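Local atomic coordinates of putative sugar binding protein (Geobacillus stearothermophilus, PDB entry 6GT9), a protein that binds galactose, and probably glucose, in the cleft between two lobes, and is linked to a three-component sensing system for galactan utilization. Residues 143-148 / 242-247; 139-144 / 295-300; 155-160 / 215-220; 198-203 / 222-227. All coordinates share one frame; numbering follows the deposited sequence.

Interaction 1 of 4, residues 143-148 / 242-247; sequences GRALAE and YIIGFD. With GAL (beta-D-galactopyranose), chain E.
In the lobe built on the mixed sheet, Ala145 and Leu146 of helix 135-149 lie against Tyr242 and Ile244 of strand 242-246, a helix-on-sheet layer of the periplasmic binding protein fold. The two axes run nearly antiparallel, at 164°. Leu146 crosses the Tyr242 ring obliquely, its CG 3.6 Å from Tyr242 CE2, with CD1 beside the same carbon. That methyl also reaches inward, Leu146 CD1 lying 4.0 Å from Ile244 CG2. Ile244 sends its CG1 branch anti to the backbone N (chi1 -179°), which carries CD1 to within 3.8 Å of Ala145 CB. Tyr242 OH passes 3.5 Å from Leu146 CA and is hydrogen-bonded to Asp149, just beyond the segment. A phenylalanine here would probably keep the leucine packing but leave Asp149 without this mate and the helix end less firmly tied to the sheet. Past the strand's end, GAL O1 donates to Asp247 OD2 at 2.6 Å, while Asp247 OD1 is taken by Gln267. Apolar packing thus seats the helix on the strand, and a carboxylate gripped through both oxygens meets the sugar at the strand's C-terminal end.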
loop_
_atom_site.group_PDB
_atom_site.type_symbol
_atom_site.label_atom_id
_atom_site.label_comp_id
_atom_site.label_asym_id
_atom_site.label_seq_id
_atom_site.Cartn_x
_atom_site.Cartn_y
_atom_site.Cartn_z
ATOM N N GLY A 143 -13.877 -1.454 -6.507
ATOM C CA GLY A 143 -14.706 -2.113 -7.507
ATOM C C GLY A 143 -16.139 -1.609 -7.501
ATOM O O GLY A 143 -16.718 -1.342 -8.559
ATOM N N ARG A 144 -16.740 -1.495 -6.309
ATOM C CA ARG A 144 -18.061 -0.879 -6.201
ATOM C C ARG A 144 -18.069 0.508 -6.828
ATOM O O ARG A 144 -18.993 0.864 -7.571
ATOM C CB ARG A 144 -18.478 -0.793 -4.735
ATOM C CG ARG A 144 -18.938 -2.113 -4.126
ATOM C CD ARG A 144 -20.362 -2.446 -4.562
ATOM N NE ARG A 144 -20.902 -3.585 -3.814
ATOM C CZ ARG A 144 -20.958 -4.819 -4.302
ATOM N NH1 ARG A 144 -20.527 -5.058 -5.536
ATOM N NH2 ARG A 144 -21.457 -5.805 -3.571
ATOM N N ALA A 145 -17.031 1.296 -6.550
ATOM C CA ALA A 145 -16.986 2.673 -7.030
ATOM C C ALA A 145 -16.944 2.727 -8.552
ATOM O O ALA A 145 -17.673 3.510 -9.177
ATOM C CB ALA A 145 -15.772 3.391 -6.437
ATOM N N LEU A 146 -16.074 1.920 -9.170
ATOM C CA LEU A 146 -15.987 1.927 -10.626
ATOM C C LEU A 146 -17.309 1.489 -11.254
ATOM O O LEU A 146 -17.742 2.051 -12.270
ATOM C CB LEU A 146 -14.835 1.028 -11.084
ATOM C CG LEU A 146 -14.562 0.904 -12.591
ATOM C CD1 LEU A 146 -13.052 0.742 -12.860
ATOM C CD2 LEU A 146 -15.335 -0.243 -13.227
ATOM N N ALA A 147 -17.965 0.488 -10.657
ATOM C CA ALA A 147 -19.244 0.012 -11.180
ATOM C C ALA A 147 -20.321 1.083 -11.068
ATOM O O ALA A 147 -21.149 1.233 -11.975
ATOM C CB ALA A 147 -19.675 -1.264 -10.450
ATOM N N GLU A 148 -20.325 1.833 -9.964
ATOM C CA GLU A 148 -21.278 2.927 -9.800
ATOM C C GLU A 148 -21.031 4.037 -10.813
ATOM O O GLU A 148 -21.957 4.481 -11.501
ATOM C CB GLU A 148 -21.199 3.491 -8.382
ATOM C CG GLU A 148 -21.900 2.656 -7.313
ATOM C CD GLU A 148 -22.050 3.413 -5.998
ATOM O OE1 GLU A 148 -21.434 3.002 -4.989
ATOM O OE2 GLU A 148 -22.784 4.429 -5.981
ATOM N N TYR A 242 -11.811 6.512 -17.628
ATOM C CA TYR A 242 -12.088 6.477 -16.197
ATOM C C TYR A 242 -10.869 5.940 -15.457
ATOM O O TYR A 242 -10.362 4.864 -15.782
ATOM C CB TYR A 242 -13.313 5.610 -15.907
ATOM C CG TYR A 242 -13.683 5.504 -14.437
ATOM C CD1 TYR A 242 -14.541 6.422 -13.844
ATOM C CD2 TYR A 242 -13.174 4.475 -13.643
ATOM C CE1 TYR A 242 -14.877 6.323 -12.490
ATOM C CE2 TYR A 242 -13.507 4.368 -12.294
ATOM C CZ TYR A 242 -14.355 5.292 -11.722
ATOM O OH TYR A 242 -14.696 5.176 -10.382
ATOM N N ILE A 243 -10.399 6.682 -14.460
ATOM C CA ILE A 243 -9.243 6.262 -13.664
ATOM C C ILE A 243 -9.645 6.236 -12.200
ATOM O O ILE A 243 -10.046 7.268 -11.647
ATOM C CB ILE A 243 -8.038 7.192 -13.852
ATOM C CG1 ILE A 243 -7.653 7.287 -15.320
ATOM C CG2 ILE A 243 -6.847 6.674 -13.045
ATOM C CD1 ILE A 243 -6.517 8.260 -15.565
ATOM N N ILE A 244 -9.498 5.079 -11.557
ATOM C CA ILE A 244 -9.574 4.998 -10.103
ATOM C C ILE A 244 -8.236 4.462 -9.600
ATOM O O ILE A 244 -7.737 3.444 -10.095
ATOM C CB ILE A 244 -10.770 4.149 -9.616
ATOM C CG1 ILE A 244 -10.813 4.120 -8.069
ATOM C CG2 ILE A 244 -10.752 2.762 -10.225
ATOM C CD1 ILE A 244 -12.151 3.675 -7.459
ATOM N N GLY A 245 -7.628 5.189 -8.673
ATOM C CA GLY A 245 -6.337 4.789 -8.125
ATOM C C GLY A 245 -6.342 4.676 -6.617
ATOM O O GLY A 245 -7.409 4.676 -5.999
ATOM N N PHE A 246 -5.154 4.572 -6.014
ATOM C CA PHE A 246 -4.988 4.450 -4.574
ATOM C C PHE A 246 -4.242 5.652 -4.010
ATOM O O PHE A 246 -3.388 6.244 -4.672
ATOM C CB PHE A 246 -4.228 3.163 -4.193
ATOM C CG PHE A 246 -5.117 2.082 -3.634
ATOM C CD1 PHE A 246 -5.961 1.364 -4.465
ATOM C CD2 PHE A 246 -5.122 1.808 -2.278
ATOM C CE1 PHE A 246 -6.779 0.377 -3.964
ATOM C CE2 PHE A 246 -5.953 0.826 -1.756
ATOM C CZ PHE A 246 -6.788 0.109 -2.611
ATOM N N ASP A 247 -4.605 6.002 -2.773
ATOM C CA ASP A 247 -3.928 6.977 -1.923
ATOM C C ASP A 247 -4.112 8.406 -2.404
ATOM O O ASP A 247 -4.768 8.660 -3.426
ATOM C CB ASP A 247 -2.441 6.628 -1.789
ATOM C CG ASP A 247 -2.245 5.215 -1.312
ATOM O OD1 ASP A 247 -2.729 4.870 -0.212
ATOM O OD2 ASP A 247 -1.662 4.428 -2.069
HETATM C C1 GAL E . 0.521 2.071 -1.411
HETATM C C2 GAL E . 0.862 0.851 -0.578
HETATM C C3 GAL E . 2.330 0.874 -0.116
HETATM C C4 GAL E . 3.253 1.006 -1.316
HETATM C C5 GAL E . 2.838 2.184 -2.180
HETATM C C6 GAL E . 3.617 2.252 -3.496
HETATM O O1 GAL E . -0.825 1.998 -1.837
HETATM O O2 GAL E . 0.033 0.781 0.591
HETATM O O3 GAL E . 2.653 -0.341 0.488
HETATM O O4 GAL E . 3.224 -0.192 -2.099
HETATM O O5 GAL E . 1.401 2.149 -2.551
HETATM O O6 GAL E . 3.491 3.526 -4.090
#

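Interaction 2 of 4, residues 139-144 / 295-300; sequences GFLAGR and TETKVI
Ala142 and Val299 bring helix 139-144 and strand 298-300 closest, with their CA atoms 6.6 Å apart. The two axes come within 8.0 Å and run in roughly the same direction, 39° apart. Leu141 and Val299 carry most of the contact. Val299 CG2 presses on the helix backbone, 3.6 Å from Leu141 O, and also packs 4.0 Å from Leu141 CB. Its placement follows from the first torsion, 179°, which sets CG1 anti to the backbone N and leaves CG2 beside that nitrogen. Leu141 stretches past the valine along the other segment: its CD1 sits 4.0 Å from Thr297 O and 4.2 Å from Thr297 CG2, and it also brushes the backbone of Lys298 at CA. Thr297 offers its methyl to Leu141, while its OG1 is hydrogen-bonded to Val266 O. All of this is van der Waals packing, tightest where a methyl meets a helix carbonyl. Residues 295-297 form the short linker between the lobes, from strand 292-294 of the parallel sheet to strand 298-301 of the mixed one. The latter is an edge strand antiparallel to 263-266, with which Lys298 and Ile300 make backbone hydrogen bonds, while helix 135-149 lies across both strands, Ala142 touching Val265 and Ala145 touching Val299.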
loop_
_atom_site.group_PDB
_atom_site.type_symbol
_atom_site.label_atom_id
_atom_site.label_comp_id
_atom_site.label_asym_id
_atom_site.label_seq_id
_atom_site.Cartn_x
_atom_site.Cartn_y
_atom_site.Cartn_z
ATOM N N GLY A 139 -10.006 -2.872 -2.031
ATOM C CA GLY A 139 -10.186 -3.135 -3.452
ATOM C C GLY A 139 -11.645 -3.349 -3.807
ATOM O O GLY A 139 -12.111 -2.913 -4.865
ATOM N N PHE A 140 -12.386 -4.011 -2.917
ATOM C CA PHE A 140 -13.820 -4.203 -3.112
ATOM C C PHE A 140 -14.542 -2.866 -3.232
ATOM O O PHE A 140 -15.401 -2.691 -4.106
ATOM C CB PHE A 140 -14.373 -5.023 -1.944
ATOM C CG PHE A 140 -15.755 -5.568 -2.168
ATOM C CD1 PHE A 140 -16.867 -4.848 -1.776
ATOM C CD2 PHE A 140 -15.938 -6.825 -2.730
ATOM C CE1 PHE A 140 -18.156 -5.365 -1.962
ATOM C CE2 PHE A 140 -17.223 -7.343 -2.926
ATOM C CZ PHE A 140 -18.325 -6.614 -2.533
ATOM N N LEU A 141 -14.203 -1.910 -2.362
ATOM C CA LEU A 141 -14.765 -0.567 -2.459
ATOM C C LEU A 141 -14.395 0.098 -3.775
ATOM O O LEU A 141 -15.223 0.794 -4.374
ATOM C CB LEU A 141 -14.294 0.302 -1.292
ATOM C CG LEU A 141 -14.811 -0.088 0.096
ATOM C CD1 LEU A 141 -14.194 0.817 1.177
ATOM C CD2 LEU A 141 -16.352 -0.065 0.150
ATOM N N ALA A 142 -13.144 -0.061 -4.216
ATOM C CA ALA A 142 -12.761 0.478 -5.518
ATOM C C ALA A 142 -13.590 -0.154 -6.626
ATOM O O ALA A 142 -13.995 0.529 -7.577
ATOM C CB ALA A 142 -11.264 0.258 -5.768
ATOM N N GLY A 143 -13.877 -1.454 -6.507
ATOM C CA GLY A 143 -14.706 -2.113 -7.507
ATOM C C GLY A 143 -16.139 -1.609 -7.501
ATOM O O GLY A 143 -16.718 -1.342 -8.559
ATOM N N ARG A 144 -16.740 -1.495 -6.309
ATOM C CA ARG A 144 -18.061 -0.879 -6.201
ATOM C C ARG A 144 -18.069 0.508 -6.828
ATOM O O ARG A 144 -18.993 0.864 -7.571
ATOM C CB ARG A 144 -18.478 -0.793 -4.735
ATOM C CG ARG A 144 -18.938 -2.113 -4.126
ATOM C CD ARG A 144 -20.362 -2.446 -4.562
ATOM N NE ARG A 144 -20.902 -3.585 -3.814
ATOM C CZ ARG A 144 -20.958 -4.819 -4.302
ATOM N NH1 ARG A 144 -20.527 -5.058 -5.536
ATOM N NH2 ARG A 144 -21.457 -5.805 -3.571
ATOM N N THR A 295 -6.908 0.728 9.781
ATOM C CA THR A 295 -7.081 2.157 9.613
ATOM C C THR A 295 -8.099 2.431 8.502
ATOM O O THR A 295 -8.379 1.578 7.649
ATOM C CB THR A 295 -5.734 2.830 9.337
ATOM O OG1 THR A 295 -5.038 2.137 8.294
ATOM C CG2 THR A 295 -4.860 2.797 10.617
ATOM N N GLU A 296 -8.672 3.634 8.545
ATOM C CA GLU A 296 -9.786 4.007 7.665
ATOM C C GLU A 296 -9.441 3.824 6.188
ATOM O O GLU A 296 -8.330 4.133 5.754
ATOM C CB GLU A 296 -10.157 5.469 7.930
ATOM C CG GLU A 296 -11.094 6.114 6.925
ATOM C CD GLU A 296 -12.555 5.810 7.222
ATOM O OE1 GLU A 296 -12.839 4.696 7.717
ATOM O OE2 GLU A 296 -13.419 6.684 6.977
ATOM N N THR A 297 -10.405 3.312 5.410
ATOM C CA THR A 297 -10.312 3.326 3.954
ATOM C C THR A 297 -11.694 3.640 3.390
ATOM O O THR A 297 -12.722 3.279 3.977
ATOM C CB THR A 297 -9.765 1.993 3.366
ATOM O OG1 THR A 297 -9.494 2.138 1.954
ATOM C CG2 THR A 297 -10.741 0.846 3.562
ATOM N N LYS A 298 -11.706 4.357 2.269
ATOM C CA LYS A 298 -12.944 4.808 1.627
ATOM C C LYS A 298 -12.580 5.397 0.277
ATOM O O LYS A 298 -11.475 5.917 0.100
ATOM C CB LYS A 298 -13.665 5.867 2.463
ATOM C CG LYS A 298 -12.828 7.114 2.708
ATOM C CD LYS A 298 -13.679 8.298 3.141
ATOM C CE LYS A 298 -12.969 9.127 4.204
ATOM N NZ LYS A 298 -13.637 10.436 4.471
ATOM N N VAL A 299 -13.512 5.336 -0.658
ATOM C CA VAL A 299 -13.313 5.960 -1.958
ATOM C C VAL A 299 -13.736 7.418 -1.858
ATOM O O VAL A 299 -14.790 7.732 -1.297
ATOM C CB VAL A 299 -14.094 5.219 -3.053
ATOM C CG1 VAL A 299 -13.886 5.900 -4.418
ATOM C CG2 VAL A 299 -13.636 3.774 -3.117
ATOM N N ILE A 300 -12.892 8.314 -2.355
ATOM C CA ILE A 300 -13.242 9.719 -2.447
ATOM C C ILE A 300 -13.203 10.121 -3.915
ATOM O O ILE A 300 -12.517 9.512 -4.743
ATOM C CB ILE A 300 -12.315 10.623 -1.617
ATOM C CG1 ILE A 300 -10.868 10.482 -2.102
ATOM C CG2 ILE A 300 -12.455 10.293 -0.126
ATOM C CD1 ILE A 300 -10.135 11.793 -2.271
#

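Interaction 3 of 4, residues 155-160 / 215-220; sequences TVAIIT and NAFYGT
Ile158 and Tyr218 stand side by side at the apolar centre of two neighbouring parallel strands, pointing the same way. Ile158 CG1 meets the ring at its edge, near the ring plane, 4.0 Å from Tyr218 CD2; with CG1 beside the backbone N (chi1 -64°), CG2 stands anti to that nitrogen and lies 3.6 Å from Tyr218 O. Thr220 CG2 covers one face of the same ring. On the other side of the sheet, Ala157 CB sits 3.9 Å from Phe217 CE2, and Ile159 CD1 also approaches that ring, toward helices 197-210 and 224-235. An alanine in place of Ile158 would probably open a gap beside Tyr218 CD2 and against strand 185-192, setting the ring looser on that side. Between the faces runs regular parallel bonding: Ala157 and Ile159 point N and O to the partner strand, starting with Ala157 N to Ala216 O at 2.8 Å and 167°. Ala157 O takes Tyr218 N, Ile159 N gives to Tyr218 O, and Ile159 O takes Thr220 N. At the outer end Asn215 OD1 accepts Thr155 N at 2.8 Å, while Thr155 O receives Asn215 N at 3.0 Å and, weakly, Ala216 N. At the other end the hydroxyls of Thr160 and Thr220 lie 2.8 Å apart, OG1 to OG1, and Thr220 OG1 is hydrogen-bonded to Gln168 OE1. Tyr218 OH is bonded to the backbone O of galactose-binding Arg171 and Thr220 O to its NH1, so this buried strand pair probably acts as a second shell that helps position Arg171.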
loop_
_atom_site.group_PDB
_atom_site.type_symbol
_atom_site.label_atom_id
_atom_site.label_comp_id
_atom_site.label_asym_id
_atom_site.label_seq_id
_atom_site.Cartn_x
_atom_site.Cartn_y
_atom_site.Cartn_z
ATOM N N THR A 155 -14.469 -1.186 -19.998
ATOM C CA THR A 155 -13.398 -2.056 -20.455
ATOM C C THR A 155 -12.162 -1.686 -19.636
ATOM O O THR A 155 -11.566 -0.624 -19.851
ATOM C CB THR A 155 -13.153 -1.892 -21.956
ATOM O OG1 THR A 155 -14.352 -2.228 -22.674
ATOM C CG2 THR A 155 -12.019 -2.804 -22.411
ATOM N N VAL A 156 -11.783 -2.560 -18.703
ATOM C CA VAL A 156 -10.902 -2.206 -17.595
ATOM C C VAL A 156 -9.516 -2.789 -17.813
ATOM O O VAL A 156 -9.374 -3.974 -18.138
ATOM C CB VAL A 156 -11.474 -2.700 -16.254
ATOM C CG1 VAL A 156 -10.527 -2.359 -15.121
ATOM C CG2 VAL A 156 -12.855 -2.096 -16.021
ATOM N N ALA A 157 -8.498 -1.969 -17.583
ATOM C CA ALA A 157 -7.139 -2.435 -17.364
ATOM C C ALA A 157 -6.718 -2.108 -15.940
ATOM O O ALA A 157 -7.128 -1.089 -15.376
ATOM C CB ALA A 157 -6.156 -1.798 -18.353
ATOM N N ILE A 158 -5.866 -2.969 -15.381
ATOM C CA ILE A 158 -5.399 -2.866 -14.003
ATOM C C ILE A 158 -3.895 -2.692 -14.030
ATOM O O ILE A 158 -3.188 -3.441 -14.716
ATOM C CB ILE A 158 -5.761 -4.107 -13.168
ATOM C CG1 ILE A 158 -7.272 -4.249 -13.051
ATOM C CG2 ILE A 158 -5.085 -4.035 -11.770
ATOM C CD1 ILE A 158 -7.726 -5.464 -12.232
ATOM N N ILE A 159 -3.411 -1.694 -13.312
ATOM C CA ILE A 159 -1.993 -1.575 -13.005
ATOM C C ILE A 159 -1.829 -1.814 -11.507
ATOM O O ILE A 159 -2.493 -1.170 -10.686
ATOM C CB ILE A 159 -1.447 -0.220 -13.473
ATOM C CG1 ILE A 159 -1.677 -0.125 -14.990
ATOM C CG2 ILE A 159 0.017 -0.066 -13.124
ATOM C CD1 ILE A 159 -1.079 1.049 -15.639
ATOM N N THR A 160 -0.976 -2.770 -11.155
ATOM C CA THR A 160 -0.787 -3.179 -9.775
ATOM C C THR A 160 0.698 -3.090 -9.436
ATOM O O THR A 160 1.557 -3.194 -10.315
ATOM C CB THR A 160 -1.352 -4.603 -9.545
ATOM O OG1 THR A 160 -1.377 -4.912 -8.147
ATOM C CG2 THR A 160 -0.533 -5.657 -10.282
ATOM N N ASN A 215 -11.156 1.727 -21.697
ATOM C CA ASN A 215 -11.629 3.055 -21.333
ATOM C C ASN A 215 -11.688 3.240 -19.818
ATOM O O ASN A 215 -12.264 4.229 -19.342
ATOM C CB ASN A 215 -13.003 3.338 -21.974
ATOM C CG ASN A 215 -14.066 2.303 -21.596
ATOM O OD1 ASN A 215 -13.868 1.472 -20.703
ATOM N ND2 ASN A 215 -15.211 2.360 -22.279
ATOM N N ALA A 216 -11.100 2.321 -19.053
ATOM C CA ALA A 216 -11.072 2.425 -17.603
ATOM C C ALA A 216 -9.784 1.806 -17.065
ATOM O O ALA A 216 -9.383 0.719 -17.492
ATOM C CB ALA A 216 -12.295 1.744 -16.973
ATOM N N PHE A 217 -9.147 2.503 -16.123
ATOM C CA PHE A 217 -7.957 2.007 -15.438
ATOM C C PHE A 217 -8.208 1.939 -13.939
ATOM O O PHE A 217 -8.889 2.800 -13.378
ATOM C CB PHE A 217 -6.741 2.903 -15.669
ATOM C CG PHE A 217 -6.094 2.737 -17.014
ATOM C CD1 PHE A 217 -6.535 3.477 -18.107
ATOM C CD2 PHE A 217 -5.025 1.868 -17.183
ATOM C CE1 PHE A 217 -5.917 3.352 -19.351
ATOM C CE2 PHE A 217 -4.407 1.724 -18.440
ATOM C CZ PHE A 217 -4.855 2.471 -19.519
ATOM N N TYR A 218 -7.625 0.923 -13.303
ATOM C CA TYR A 218 -7.628 0.747 -11.853
ATOM C C TYR A 218 -6.183 0.560 -11.407
ATOM O O TYR A 218 -5.543 -0.417 -11.803
ATOM C CB TYR A 218 -8.467 -0.468 -11.461
ATOM C CG TYR A 218 -8.342 -0.948 -10.025
ATOM C CD1 TYR A 218 -8.334 -0.052 -8.962
ATOM C CD2 TYR A 218 -8.302 -2.302 -9.735
ATOM C CE1 TYR A 218 -8.255 -0.487 -7.642
ATOM C CE2 TYR A 218 -8.224 -2.755 -8.422
ATOM C CZ TYR A 218 -8.216 -1.845 -7.379
ATOM O OH TYR A 218 -8.147 -2.300 -6.078
ATOM N N GLY A 219 -5.671 1.493 -10.611
ATOM C CA GLY A 219 -4.326 1.385 -10.044
ATOM C C GLY A 219 -4.427 1.008 -8.577
ATOM O O GLY A 219 -5.295 1.511 -7.861
ATOM N N THR A 220 -3.549 0.103 -8.129
ATOM C CA THR A 220 -3.698 -0.448 -6.787
ATOM C C THR A 220 -2.613 -0.007 -5.822
ATOM O O THR A 220 -2.599 -0.483 -4.684
ATOM C CB THR A 220 -3.747 -1.984 -6.827
ATOM O OG1 THR A 220 -2.475 -2.517 -7.235
ATOM C CG2 THR A 220 -4.829 -2.455 -7.798
#

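Interaction 4 of 4, residues 198-203 / 222-227; sequences VQAAEK and ALDAIG. With GAL (beta-D-galactopyranose), chain E; SO4 (sulfate ion), chain F.
Ala201 and Gly227 bring two helices almost into backbone contact, their CA atoms only 4.1 Å apart. A CB on Gly227 would point toward helix 197-210 and would probably run into Ala200 CB and Ala201 N. With none there, Ala201 CA makes a C-H...O contact to Gly227 O at 3.5 Å, and Ala201 CB rests 3.6 Å from that same carbonyl oxygen. Ala200 fills the notch from the helix side: its methyl lies 3.9 Å from Gly227 CA and 3.8 Å from Asp224 O. The carboxylate of Asp224 turns its OD1 toward this methyl too, but its polar ties lead elsewhere, OD1 to Ser193 and OD2 to Ser221. The two helices flank strand 216-219 in the chain, alternating alpha and beta elements of the Rossmann-like lobe, and both pack on the face of its sheet that carries Ile159 and Phe217. Ahead of helix 224-235, Ala222 N is one of the groups holding galactose, donating to GAL O5 at 2.9 Å and more weakly to GAL O6 at 3.3 Å. Near the start of helix 197-210, Val198 N donates to O3 of a sulfate at 2.9 Å, an ion probably from the crystallisation liquor. Arg197 N binds that sulfate as well, both amides lying at the helix end whose dipole would probably attract an anion.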
loop_
_atom_site.group_PDB
_atom_site.type_symbol
_atom_site.label_atom_id
_atom_site.label_comp_id
_atom_site.label_asym_id
_atom_site.label_seq_id
_atom_site.Cartn_x
_atom_site.Cartn_y
_atom_site.Cartn_z
ATOM N N VAL A 198 7.216 5.696 -13.484
ATOM C CA VAL A 198 7.644 5.542 -14.870
ATOM C C VAL A 198 7.196 4.203 -15.436
ATOM O O VAL A 198 6.778 4.122 -16.598
ATOM C CB VAL A 198 9.165 5.744 -14.990
ATOM C CG1 VAL A 198 9.670 5.238 -16.333
ATOM C CG2 VAL A 198 9.476 7.224 -14.849
ATOM N N GLN A 199 7.239 3.138 -14.634
ATOM C CA GLN A 199 6.746 1.872 -15.160
ATOM C C GLN A 199 5.223 1.861 -15.248
ATOM O O GLN A 199 4.666 1.250 -16.167
ATOM C CB GLN A 199 7.251 0.704 -14.323
ATOM C CG GLN A 199 8.543 0.097 -14.838
ATOM C CD GLN A 199 8.862 -1.224 -14.174
ATOM O OE1 GLN A 199 8.147 -2.216 -14.359
ATOM N NE2 GLN A 199 9.926 -1.245 -13.386
ATOM N N ALA A 200 4.535 2.533 -14.323
ATOM C CA ALA A 200 3.082 2.650 -14.449
ATOM C C ALA A 200 2.708 3.308 -15.773
ATOM O O ALA A 200 1.842 2.812 -16.504
ATOM C CB ALA A 200 2.503 3.429 -13.264
ATOM N N ALA A 201 3.382 4.415 -16.110
ATOM C CA ALA A 201 3.137 5.093 -17.382
ATOM C C ALA A 201 3.497 4.212 -18.576
ATOM O O ALA A 201 2.736 4.139 -19.553
ATOM C CB ALA A 201 3.921 6.405 -17.442
ATOM N N GLU A 202 4.658 3.551 -18.527
ATOM C CA GLU A 202 5.051 2.667 -19.622
ATOM C C GLU A 202 4.008 1.581 -19.839
ATOM O O GLU A 202 3.596 1.313 -20.977
ATOM C CB GLU A 202 6.428 2.046 -19.347
ATOM C CG GLU A 202 7.576 3.046 -19.450
ATOM C CD GLU A 202 8.927 2.494 -18.973
ATOM O OE1 GLU A 202 9.959 3.143 -19.262
ATOM O OE2 GLU A 202 8.964 1.426 -18.316
ATOM N N LYS A 203 3.555 0.954 -18.753
ATOM C CA LYS A 203 2.551 -0.097 -18.872
ATOM C C LYS A 203 1.236 0.448 -19.422
ATOM O O LYS A 203 0.594 -0.199 -20.254
ATOM C CB LYS A 203 2.337 -0.771 -17.516
ATOM C CG LYS A 203 3.547 -1.575 -17.036
ATOM C CD LYS A 203 3.945 -2.617 -18.081
ATOM C CE LYS A 203 4.950 -3.610 -17.525
ATOM N NZ LYS A 203 6.066 -2.892 -16.890
ATOM N N ALA A 222 0.273 3.564 -4.795
ATOM C CA ALA A 222 0.133 5.012 -4.631
ATOM C C ALA A 222 0.507 5.822 -5.868
ATOM O O ALA A 222 0.028 6.954 -6.007
ATOM C CB ALA A 222 0.969 5.491 -3.449
ATOM N N LEU A 223 1.345 5.290 -6.759
ATOM C CA LEU A 223 1.818 6.038 -7.921
ATOM C C LEU A 223 1.205 5.560 -9.233
ATOM O O LEU A 223 1.479 6.151 -10.287
ATOM C CB LEU A 223 3.352 5.955 -7.998
ATOM C CG LEU A 223 4.049 6.459 -6.732
ATOM C CD1 LEU A 223 5.546 6.139 -6.735
ATOM C CD2 LEU A 223 3.814 7.956 -6.542
ATOM N N ASP A 224 0.385 4.510 -9.200
ATOM C CA ASP A 224 -0.102 3.907 -10.434
ATOM C C ASP A 224 -0.997 4.864 -11.214
ATOM O O ASP A 224 -0.801 5.071 -12.420
ATOM C CB ASP A 224 -0.851 2.619 -10.112
ATOM C CG ASP A 224 0.045 1.567 -9.538
ATOM O OD1 ASP A 224 1.230 1.534 -9.923
ATOM O OD2 ASP A 224 -0.437 0.759 -8.719
ATOM N N ALA A 225 -2.004 5.436 -10.550
ATOM C CA ALA A 225 -2.942 6.302 -11.265
ATOM C C ALA A 225 -2.263 7.582 -11.733
ATOM O O ALA A 225 -2.683 8.188 -12.727
ATOM C CB ALA A 225 -4.141 6.617 -10.375
ATOM N N ILE A 226 -1.202 7.995 -11.043
ATOM C CA ILE A 226 -0.398 9.109 -11.525
ATOM C C ILE A 226 0.274 8.747 -12.841
ATOM O O ILE A 226 0.278 9.541 -13.791
ATOM C CB ILE A 226 0.624 9.519 -10.450
ATOM C CG1 ILE A 226 -0.098 10.160 -9.267
ATOM C CG2 ILE A 226 1.690 10.457 -11.044
ATOM C CD1 ILE A 226 0.744 10.191 -7.998
ATOM N N GLY A 227 0.838 7.538 -12.926
ATOM C CA GLY A 227 1.426 7.095 -14.182
ATOM C C GLY A 227 0.405 7.011 -15.302
ATOM O O GLY A 227 0.664 7.441 -16.428
HETATM C C1 GAL E . 0.521 2.071 -1.411
HETATM C C2 GAL E . 0.862 0.851 -0.578
HETATM C C3 GAL E . 2.330 0.874 -0.116
HETATM C C4 GAL E . 3.253 1.006 -1.316
HETATM C C5 GAL E . 2.838 2.184 -2.180
HETATM C C6 GAL E . 3.617 2.252 -3.496
HETATM O O1 GAL E . -0.825 1.998 -1.837
HETATM O O2 GAL E . 0.033 0.781 0.591
HETATM O O3 GAL E . 2.653 -0.341 0.488
HETATM O O4 GAL E . 3.224 -0.192 -2.099
HETATM O O5 GAL E . 1.401 2.149 -2.551
HETATM O O6 GAL E . 3.491 3.526 -4.090
HETATM S S SO4 F . 9.438 7.259 -10.365
HETATM O O1 SO4 F . 10.786 7.033 -9.825
HETATM O O2 SO4 F . 8.424 6.834 -9.385
HETATM O O3 SO4 F . 9.279 6.495 -11.601
HETATM O O4 SO4 F . 9.202 8.675 -10.625
#

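Overall arrangement
All four contacts belong to the lobe with the mixed sheet. Interactions 1 and 2 share helix 135-149, their centres 8 Å apart, and merge where Ala145 CB meets Val299 CG1 at 3.7 Å. Interaction 3 continues the sheet beside interaction 1: Ile244 O lies 2.9 Å from Gly219 N, a probable hydrogen bond. The face of the sheet that carries Ile159 supports the helices of interaction 4, Ile159 CD1 lying 3.5 Å from Ala200 O. Helix 135-149 of interaction 2 and the helices of interaction 4, whose contact centres are about 20 Å apart, cover opposite faces of the sheet. Interactions 1 and 4 reach galactose directly, while interaction 3 probably helps hold Arg171, which bonds the sugar.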